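Local coordinates for protein kinase domain-containing protein (PDB 6Z3U) that probably phosphorylates serine and threonine residues, including those of the RNA polymerase II tail repeats, as the cyclin-dependent kinase of the CAK complex, at residues B[358-361]-B[362-366]. Sequence-based numbering, arbitrary orientation.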
ATOM      1  N   ASP B 358      18.082 -25.321  13.976  1.00 35.90           N
ATOM      2  CA  ASP B 358      17.093 -24.841  14.936  1.00 32.29           C
ATOM      3  C   ASP B 358      16.227 -23.760  14.306  1.00 28.18           C
ATOM      4  O   ASP B 358      14.997 -23.794  14.405  1.00 37.97           O
ATOM      5  CB  ASP B 358      17.797 -24.316  16.188  1.00 41.34           C
ATOM      6  CG  ASP B 358      16.827 -23.881  17.269  1.00 39.50           C
ATOM      7  OD1 ASP B 358      16.158 -24.755  17.854  1.00 51.54           O
ATOM      8  OD2 ASP B 358      16.738 -22.666  17.544  1.00 42.32           O
ATOM      9  N   LEU B 359      16.859 -22.794  13.638  1.00 30.00           N
ATOM     10  CA  LEU B 359      16.111 -21.737  12.965  1.00 29.79           C
ATOM     11  C   LEU B 359      15.243 -22.306  11.848  1.00 26.10           C
ATOM     12  O   LEU B 359      14.062 -21.963  11.728  1.00 29.99           O
ATOM     13  CB  LEU B 359      17.078 -20.689  12.415  1.00 31.78           C
ATOM     14  CG  LEU B 359      16.466 -19.477  11.715  1.00 24.57           C
ATOM     15  CD1 LEU B 359      15.585 -18.718  12.677  1.00 25.21           C
ATOM     16  CD2 LEU B 359      17.551 -18.575  11.148  1.00 24.06           C
ATOM     17  N   LEU B 360      15.818 -23.173  11.011  1.00 24.91           N
ATOM     18  CA  LEU B 360      15.056 -23.771   9.919  1.00 24.45           C
ATOM     19  C   LEU B 360      13.799 -24.450  10.442  1.00 25.19           C
ATOM     20  O   LEU B 360      12.704 -24.272   9.896  1.00 29.87           O
ATOM     21  CB  LEU B 360      15.927 -24.778   9.166  1.00 24.22           C
ATOM     22  CG  LEU B 360      15.663 -25.041   7.679  1.00 23.50           C
ATOM     23  CD1 LEU B 360      15.932 -26.513   7.359  1.00 23.86           C
ATOM     24  CD2 LEU B 360      14.266 -24.654   7.234  1.00 24.42           C
ATOM     25  N   TRP B 361      13.937 -25.223  11.519  1.00 33.64           N
ATOM     26  CA  TRP B 361      12.805 -25.972  12.055  1.00 27.26           C
ATOM     27  C   TRP B 361      11.723 -25.052  12.601  1.00 30.88           C
ATOM     28  O   TRP B 361      10.533 -25.372  12.502  1.00 37.46           O
ATOM     29  CB  TRP B 361      13.302 -26.923  13.142  1.00 32.63           C
ATOM     30  CG  TRP B 361      12.230 -27.678  13.843  1.00 41.23           C
ATOM     31  CD1 TRP B 361      11.586 -28.795  13.397  1.00 47.41           C
ATOM     32  CD2 TRP B 361      11.684 -27.386  15.132  1.00 35.74           C
ATOM     33  NE1 TRP B 361      10.667 -29.214  14.331  1.00 39.21           N
ATOM     34  CE2 TRP B 361      10.710 -28.366  15.405  1.00 33.03           C
ATOM     35  CE3 TRP B 361      11.919 -26.387  16.079  1.00 34.80           C
ATOM     36  CZ2 TRP B 361       9.972 -28.373  16.582  1.00 41.22           C
ATOM     37  CZ3 TRP B 361      11.190 -26.399  17.250  1.00 37.11           C
ATOM     38  CH2 TRP B 361      10.227 -27.384  17.490  1.00 50.92           C
ATOM     39  N   ARG B 362      12.106 -23.912  13.181  1.00 30.41           N
ATOM     40  CA  ARG B 362      11.101 -22.995  13.708  1.00 30.36           C
ATOM     41  C   ARG B 362      10.329 -22.304  12.593  1.00 27.40           C
ATOM     42  O   ARG B 362       9.159 -21.954  12.780  1.00 32.33           O
ATOM     43  CB  ARG B 362      11.750 -21.957  14.622  1.00 32.91           C
ATOM     44  CG  ARG B 362      12.373 -22.544  15.880  1.00 37.67           C
ATOM     45  CD  ARG B 362      12.655 -21.469  16.920  1.00 35.59           C
ATOM     46  NE  ARG B 362      13.563 -21.940  17.966  1.00 48.82           N
ATOM     47  CZ  ARG B 362      13.194 -22.678  19.009  1.00 51.93           C
ATOM     48  NH1 ARG B 362      11.928 -23.045  19.157  1.00 51.55           N
ATOM     49  NH2 ARG B 362      14.095 -23.054  19.906  1.00 52.29           N
ATOM     50  N   THR B 363      10.956 -22.094  11.432  1.00 27.55           N
ATOM     51  CA  THR B 363      10.260 -21.463  10.319  1.00 25.02           C
ATOM     52  C   THR B 363       9.291 -22.407   9.622  1.00 25.15           C
ATOM     53  O   THR B 363       8.407 -21.940   8.897  1.00 28.66           O
ATOM     54  CB  THR B 363      11.254 -20.939   9.279  1.00 24.00           C
ATOM     55  OG1 THR B 363      11.972 -22.041   8.708  1.00 23.77           O
ATOM     56  CG2 THR B 363      12.235 -19.966   9.908  1.00 27.47           C
ATOM     57  N   LEU B 364       9.428 -23.715   9.826  1.00 30.51           N
ATOM     58  CA  LEU B 364       8.593 -24.710   9.167  1.00 29.68           C
ATOM     59  C   LEU B 364       7.670 -25.406  10.162  1.00 27.14           C
ATOM     60  O   LEU B 364       7.456 -26.618  10.097  1.00 27.72           O
ATOM     61  CB  LEU B 364       9.456 -25.733   8.433  1.00 30.02           C
ATOM     62  CG  LEU B 364      10.434 -25.142   7.416  1.00 24.81           C
ATOM     63  CD1 LEU B 364      11.165 -26.251   6.664  1.00 27.26           C
ATOM     64  CD2 LEU B 364       9.722 -24.210   6.446  1.00 23.89           C
ATOM     65  N   GLN B 365       7.118 -24.642  11.100  1.00 29.60           N
ATOM     66  CA  GLN B 365       6.085 -25.156  11.985  1.00 31.21           C
ATOM     67  C   GLN B 365       4.755 -25.191  11.244  1.00 29.09           C
ATOM     68  O   GLN B 365       4.371 -24.215  10.593  1.00 35.76           O
ATOM     69  CB  GLN B 365       5.970 -24.294  13.241  1.00 35.41           C
ATOM     70  CG  GLN B 365       7.203 -24.334  14.127  1.00 33.96           C
ATOM     71  CD  GLN B 365       7.479 -25.724  14.660  1.00 30.57           C
ATOM     72  OE1 GLN B 365       6.720 -26.255  15.470  1.00 37.38           O
ATOM     73  NE2 GLN B 365       8.565 -26.326  14.195  1.00 39.69           N
ATOM     74  N   LEU B 366       4.051 -26.317  11.353  1.00 34.91           N
ATOM     75  CA  LEU B 366       2.797 -26.476  10.625  1.00 34.59           C
ATOM     76  C   LEU B 366       1.776 -25.434  11.059  1.00 37.56           C
ATOM     77  O   LEU B 366       1.219 -24.707  10.227  1.00 40.48           O
ATOM     78  CB  LEU B 366       2.258 -27.890  10.835  1.00 36.19           C
ATOM     79  CG  LEU B 366       3.169 -28.996  10.299  1.00 31.25           C
ATOM     80  CD1 LEU B 366       2.739 -30.350  10.829  1.00 37.03           C
ATOM     81  CD2 LEU B 366       3.168 -28.991   8.779  1.00 30.33           C
TER
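Trp361 turns CG away from its own backbone N (chi1 176°), and Gln365, folded back at chi2 (-62°), brings NE2 of its steeply tilted amide over one face of that indole. Gln365 NE2 sits 3.2 Å above the ring plane, over its centre, and donates a nearly straight hydrogen bond to Trp361 O at 2.8 Å, the oxygen lying in the amide plane. OE1 of the same amide accepts from Lys370, while the indole NE1 is held by Trp340 O. An alanine here would probably leave Gln365 NE2 without the ring face beneath it, its amide freer to turn, and Trp340 O without its indole donor. Arg362, extended from CG to NE, reaches back one turn, its NE 3.3 Å from Asp358 OD2 in a salt bridge with carboxylate and guanidinium planes 81° apart; that carboxylate also meets His380 and Lys342. Thr363 OG1 bonds Leu360 O at 2.6 Å, adding a hydroxyl to a carbonyl that otherwise takes weak bonds from the backbone N of Thr363 and Leu364, and Leu364 CD1 packs on Leu360 CD2 at 3.5 Å. Side chains thus bond carbonyls of the last turn of helix 353-363, which packs on helix 276-291 in the helical C-lobe of the protein kinase fold.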